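Local coordinates for xylose isomerase domain protein (Alicyclobacillus acidocaldarius subsp. acidocaldarius, PDB 3U0H) that is a TIM-barrel protein of the xylose isomerase-like family, probably with isomerase activity, whose substrate is not established, at residues M4-T16 and T260-E273. Residues are numbered along the deposited sequence; the frame is centred on the assembly and turned at random.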
loop_
_atom_site.group_PDB
_atom_site.type_symbol
_atom_site.label_atom_id
_atom_site.label_comp_id
_atom_site.label_asym_id
_atom_site.label_seq_id
_atom_site.Cartn_x
_atom_site.Cartn_y
_atom_site.Cartn_z
HETATM N N MSE A 4 29.582 -14.601 7.371
HETATM C CA MSE A 4 28.800 -15.497 8.272
HETATM C C MSE A 4 29.541 -15.752 9.560
HETATM O O MSE A 4 30.682 -16.179 9.486
HETATM C CB MSE A 4 28.658 -16.883 7.680
HETATM C CG MSE A 4 27.514 -17.045 6.781
HETATM SE SE MSE A 4 27.341 -18.913 6.287
HETATM C CE MSE A 4 25.886 -18.478 5.248
ATOM N N GLU A 5 28.889 -15.584 10.714
ATOM C CA GLU A 5 29.560 -15.767 11.987
ATOM C C GLU A 5 28.813 -16.546 13.016
ATOM O O GLU A 5 27.601 -16.563 13.020
ATOM C CB GLU A 5 29.802 -14.448 12.636
ATOM C CG GLU A 5 31.016 -13.772 12.105
ATOM C CD GLU A 5 31.343 -12.625 12.992
ATOM O OE1 GLU A 5 31.884 -12.925 14.090
ATOM O OE2 GLU A 5 30.994 -11.476 12.609
ATOM N N PRO A 6 29.552 -17.135 13.960
ATOM C CA PRO A 6 28.937 -17.917 14.999
ATOM C C PRO A 6 28.277 -16.974 15.963
ATOM O O PRO A 6 28.774 -15.871 16.170
ATOM C CB PRO A 6 30.108 -18.635 15.644
ATOM C CG PRO A 6 31.179 -18.607 14.611
ATOM C CD PRO A 6 31.014 -17.277 13.962
ATOM N N CYS A 7 27.158 -17.405 16.520
ATOM C CA CYS A 7 26.350 -16.597 17.411
ATOM C C CYS A 7 25.990 -17.477 18.595
ATOM O O CYS A 7 25.601 -18.626 18.438
ATOM C CB CYS A 7 25.075 -16.113 16.707
ATOM S SG CYS A 7 23.942 -15.199 17.846
ATOM N N LEU A 8 26.111 -16.951 19.792
ATOM C CA LEU A 8 25.802 -17.741 20.983
ATOM C C LEU A 8 24.289 -17.723 21.234
ATOM O O LEU A 8 23.600 -16.724 21.007
ATOM C CB LEU A 8 26.564 -17.203 22.173
ATOM C CG LEU A 8 26.502 -18.071 23.433
ATOM C CD1 LEU A 8 27.301 -19.367 23.281
ATOM C CD2 LEU A 8 26.985 -17.253 24.617
ATOM N N HIS A 9 23.781 -18.867 21.645
ATOM C CA HIS A 9 22.388 -19.017 21.983
ATOM C C HIS A 9 22.181 -19.551 23.415
ATOM O O HIS A 9 22.888 -20.444 23.848
ATOM C CB HIS A 9 21.790 -19.999 21.025
ATOM C CG HIS A 9 20.325 -19.976 21.034
ATOM N ND1 HIS A 9 19.612 -20.768 21.829
ATOM C CD2 HIS A 9 19.423 -19.199 20.326
ATOM C CE1 HIS A 9 18.281 -20.499 21.641
ATOM N NE2 HIS A 9 18.176 -19.551 20.725
ATOM N N PRO A 10 21.171 -19.054 24.137
ATOM C CA PRO A 10 20.938 -19.396 25.551
ATOM C C PRO A 10 20.890 -20.897 25.910
ATOM O O PRO A 10 21.392 -21.308 26.988
ATOM C CB PRO A 10 19.560 -18.799 25.814
ATOM C CG PRO A 10 19.448 -17.672 24.849
ATOM C CD PRO A 10 20.104 -18.173 23.609
ATOM N N THR A 11 20.314 -21.702 25.010
ATOM C CA THR A 11 20.264 -23.160 25.183
ATOM C C THR A 11 21.611 -23.818 25.206
ATOM O O THR A 11 21.718 -24.928 25.655
ATOM C CB THR A 11 19.530 -23.852 24.040
ATOM O OG1 THR A 11 20.244 -23.601 22.818
ATOM C CG2 THR A 11 18.078 -23.345 23.929
ATOM N N LEU A 12 22.636 -23.192 24.676
ATOM C CA LEU A 12 23.940 -23.836 24.712
ATOM C C LEU A 12 24.558 -23.867 26.079
ATOM O O LEU A 12 25.360 -24.733 26.345
ATOM C CB LEU A 12 24.925 -23.125 23.771
ATOM C CG LEU A 12 25.234 -23.848 22.497
ATOM C CD1 LEU A 12 26.496 -23.250 21.893
ATOM C CD2 LEU A 12 25.401 -25.310 22.839
ATOM N N VAL A 13 24.216 -22.894 26.924
ATOM C CA VAL A 13 24.886 -22.674 28.194
ATOM C C VAL A 13 23.907 -22.745 29.359
ATOM O O VAL A 13 22.703 -22.513 29.224
ATOM C CB VAL A 13 25.590 -21.307 28.218
ATOM C CG1 VAL A 13 26.518 -21.175 27.028
ATOM C CG2 VAL A 13 24.580 -20.169 28.236
ATOM N N ASP A 14 24.395 -23.058 30.533
ATOM C CA ASP A 14 23.415 -23.423 31.576
ATOM C C ASP A 14 23.162 -22.182 32.393
ATOM O O ASP A 14 23.474 -22.159 33.543
ATOM C CB ASP A 14 23.831 -24.681 32.427
ATOM C CG ASP A 14 25.350 -24.998 32.381
ATOM O OD1 ASP A 14 26.181 -24.059 32.256
ATOM O OD2 ASP A 14 25.711 -26.198 32.487
ATOM N N GLU A 15 22.680 -21.116 31.760
ATOM C CA GLU A 15 22.872 -19.808 32.361
ATOM C C GLU A 15 21.671 -18.934 32.164
ATOM O O GLU A 15 21.180 -18.756 31.063
ATOM C CB GLU A 15 24.165 -19.113 31.880
ATOM C CG GLU A 15 24.699 -17.991 32.798
ATOM C CD GLU A 15 24.463 -18.247 34.305
ATOM O OE1 GLU A 15 25.385 -18.801 34.949
ATOM O OE2 GLU A 15 23.361 -17.928 34.858
ATOM N N THR A 16 21.214 -18.388 33.282
ATOM C CA THR A 16 19.973 -17.645 33.334
ATOM C C THR A 16 20.232 -16.156 33.647
ATOM O O THR A 16 19.432 -15.318 33.234
ATOM C CB THR A 16 19.041 -18.353 34.368
ATOM O OG1 THR A 16 17.680 -17.962 34.186
ATOM C CG2 THR A 16 19.534 -18.108 35.808
ATOM N N THR A 260 30.232 -28.463 30.473
ATOM C CA THR A 260 29.901 -27.170 31.140
ATOM C C THR A 260 29.380 -26.111 30.128
ATOM O O THR A 260 29.580 -26.257 28.923
ATOM C CB THR A 260 31.149 -26.584 31.839
ATOM O OG1 THR A 260 31.993 -25.921 30.877
ATOM C CG2 THR A 260 31.947 -27.691 32.597
ATOM N N GLY A 261 28.735 -25.041 30.588
ATOM C CA GLY A 261 28.316 -23.982 29.668
ATOM C C GLY A 261 29.494 -23.441 28.834
ATOM O O GLY A 261 29.362 -23.187 27.597
ATOM N N GLU A 262 30.642 -23.277 29.509
ATOM C CA GLU A 262 31.828 -22.670 28.916
ATOM C C GLU A 262 32.448 -23.579 27.874
ATOM O O GLU A 262 32.734 -23.144 26.778
ATOM C CB GLU A 262 32.895 -22.286 29.957
ATOM C CG GLU A 262 34.090 -21.570 29.299
ATOM C CD GLU A 262 35.216 -21.141 30.244
ATOM O OE1 GLU A 262 36.397 -21.362 29.885
ATOM O OE2 GLU A 262 34.949 -20.557 31.321
ATOM N N SER A 263 32.698 -24.831 28.208
ATOM C CA SER A 263 33.325 -25.701 27.222
ATOM C C SER A 263 32.387 -25.837 26.015
ATOM O O SER A 263 32.834 -25.938 24.904
ATOM C CB SER A 263 33.713 -27.067 27.826
ATOM O OG SER A 263 32.554 -27.836 28.141
ATOM N N ARG A 264 31.077 -25.832 26.225
ATOM C CA ARG A 264 30.128 -25.958 25.088
ATOM C C ARG A 264 30.177 -24.760 24.160
ATOM O O ARG A 264 30.275 -24.900 22.936
ATOM C CB ARG A 264 28.690 -26.154 25.562
ATOM C CG ARG A 264 28.406 -27.575 26.002
ATOM C CD ARG A 264 26.928 -27.831 26.235
ATOM N NE ARG A 264 26.274 -26.906 27.190
ATOM C CZ ARG A 264 26.109 -27.106 28.506
ATOM N NH1 ARG A 264 26.618 -28.183 29.111
ATOM N NH2 ARG A 264 25.468 -26.200 29.246
ATOM N N ALA A 265 30.114 -23.582 24.756
ATOM C CA ALA A 265 30.212 -22.356 24.012
ATOM C C ALA A 265 31.472 -22.336 23.136
ATOM O O ALA A 265 31.367 -22.100 21.932
ATOM C CB ALA A 265 30.166 -21.165 24.968
ATOM N N ARG A 266 32.647 -22.588 23.723
ATOM C CA ARG A 266 33.925 -22.553 22.985
ATOM C C ARG A 266 33.987 -23.602 21.895
ATOM O O ARG A 266 34.373 -23.298 20.768
ATOM C CB ARG A 266 35.110 -22.717 23.939
ATOM C CG ARG A 266 36.480 -22.410 23.333
ATOM C CD ARG A 266 37.629 -22.555 24.360
ATOM N NE ARG A 266 37.261 -22.075 25.715
ATOM C CZ ARG A 266 37.306 -20.801 26.122
ATOM N NH1 ARG A 266 37.742 -19.827 25.312
ATOM N NH2 ARG A 266 36.917 -20.501 27.362
ATOM N N LEU A 267 33.573 -24.826 22.217
ATOM C CA LEU A 267 33.604 -25.943 21.252
ATOM C C LEU A 267 32.757 -25.701 19.999
ATOM O O LEU A 267 33.169 -26.000 18.889
ATOM C CB LEU A 267 33.165 -27.259 21.903
ATOM C CG LEU A 267 33.484 -28.505 21.069
ATOM C CD1 LEU A 267 34.976 -28.598 20.731
ATOM C CD2 LEU A 267 33.015 -29.765 21.798
ATOM N N VAL A 268 31.572 -25.163 20.165
ATOM C CA VAL A 268 30.690 -24.960 19.003
ATOM C C VAL A 268 31.146 -23.733 18.161
ATOM O O VAL A 268 31.038 -23.744 16.939
ATOM C CB VAL A 268 29.208 -24.844 19.480
ATOM C CG1 VAL A 268 28.255 -24.493 18.324
ATOM C CG2 VAL A 268 28.792 -26.119 20.186
ATOM N N ARG A 269 31.642 -22.676 18.813
ATOM C CA ARG A 269 32.285 -21.547 18.100
ATOM C C ARG A 269 33.355 -22.067 17.151
ATOM O O ARG A 269 33.346 -21.679 16.002
ATOM C CB ARG A 269 33.011 -20.564 19.036
ATOM C CG ARG A 269 32.961 -19.138 18.548
ATOM C CD ARG A 269 34.274 -18.412 18.456
ATOM N NE ARG A 269 35.126 -18.697 19.574
ATOM C CZ ARG A 269 36.329 -19.260 19.527
ATOM N NH1 ARG A 269 36.941 -19.488 20.667
ATOM N NH2 ARG A 269 36.916 -19.604 18.395
ATOM N N GLU A 270 34.274 -22.891 17.693
ATOM C CA GLU A 270 35.338 -23.572 16.926
ATOM C C GLU A 270 34.750 -24.439 15.867
ATOM O O GLU A 270 35.152 -24.414 14.735
ATOM C CB GLU A 270 36.202 -24.482 17.800
ATOM C CG GLU A 270 37.287 -23.758 18.562
ATOM C CD GLU A 270 37.835 -24.554 19.768
ATOM O OE1 GLU A 270 37.802 -25.826 19.785
ATOM O OE2 GLU A 270 38.277 -23.877 20.725
ATOM N N ARG A 271 33.787 -25.238 16.247
ATOM C CA ARG A 271 33.172 -26.078 15.266
ATOM C C ARG A 271 32.507 -25.301 14.118
ATOM O O ARG A 271 32.591 -25.705 12.963
ATOM C CB ARG A 271 32.198 -26.978 15.952
ATOM C CG ARG A 271 32.901 -28.092 16.697
ATOM C CD ARG A 271 31.844 -29.005 17.285
ATOM N NE ARG A 271 32.334 -30.179 18.000
ATOM C CZ ARG A 271 31.549 -31.191 18.348
ATOM N NH1 ARG A 271 30.246 -31.171 18.047
ATOM N NH2 ARG A 271 32.051 -32.207 19.038
ATOM N N LEU A 272 31.881 -24.177 14.426
ATOM C CA LEU A 272 31.168 -23.411 13.391
ATOM C C LEU A 272 32.114 -22.592 12.527
ATOM O O LEU A 272 31.882 -22.479 11.343
ATOM C CB LEU A 272 30.093 -22.495 14.004
ATOM C CG LEU A 272 28.915 -23.242 14.627
ATOM C CD1 LEU A 272 27.781 -22.285 14.940
ATOM C CD2 LEU A 272 28.468 -24.386 13.722
ATOM N N GLU A 273 33.181 -22.036 13.086
ATOM C CA GLU A 273 34.137 -21.334 12.224
ATOM C C GLU A 273 34.654 -22.300 11.186
ATOM O O GLU A 273 34.820 -21.914 10.069
ATOM C CB GLU A 273 35.304 -20.748 12.983
ATOM C CG GLU A 273 34.923 -19.661 13.950
ATOM C CD GLU A 273 35.964 -19.498 15.038
ATOM O OE1 GLU A 273 36.805 -20.410 15.231
ATOM O OE2 GLU A 273 35.946 -18.449 15.728
#
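Closure of the TIM barrel brings Pro6 and Leu12, on and just after the first strand, against Arg264, Ala265, Val268 and Leu272 of the last helix. The axes of strand 5-8 and helix 261-273 run nearly antiparallel, at 158°, and approach to 8.1 Å, a close spacing at which compact side chains such as Pro6 and Ala265 meet the other segment. At the start of the strand the Pro6 ring packs on the helix: its CG lies 3.9 Å from Glu273 CG, with the two side chains crossing at about a right angle, and 4.1 Å from Leu272 CB. Further along, Leu8 CD1 touches Ala265 CB at 3.8 Å, a patch extended by Tyr21 and Leu24 of helix 18-27. Leu12 meets Val268 tip to tip, CD1 to CB 4.0 Å.

In the eight-stranded parallel barrel, strand 246-249 is the neighbour that closes the ring against strand 5-8; its Ala249 touches both Leu12 and Val268, so the helix packs over the seam between first and last strands. The polar contacts between the two segments gather at the helix N-terminus, where Thr260 and Ser263 form a capping box. Arg264 NE donates to Leu12 O almost straight, at 176°, with the oxygen almost in the guanidinium plane; the modelled 2.5 Å is short enough for the exact length to be doubtful. NH2 adds a weak second bond to the same oxygen. A bend at chi3 swings the guanidinium back over the first helical turn, and Thr260 O lies above one face, offset toward the rim. Arg264 NH2 also forms a salt bridge with Asp14 OD2 at 3.3 Å, its hydrogen bond weak, the carboxylate and guanidinium planes turned 75° apart. Beside it, Val13 CG1 rests 3.5 Å from Gly261 O, where the CA atoms of the two segments come closest, at Val13 and Gly261.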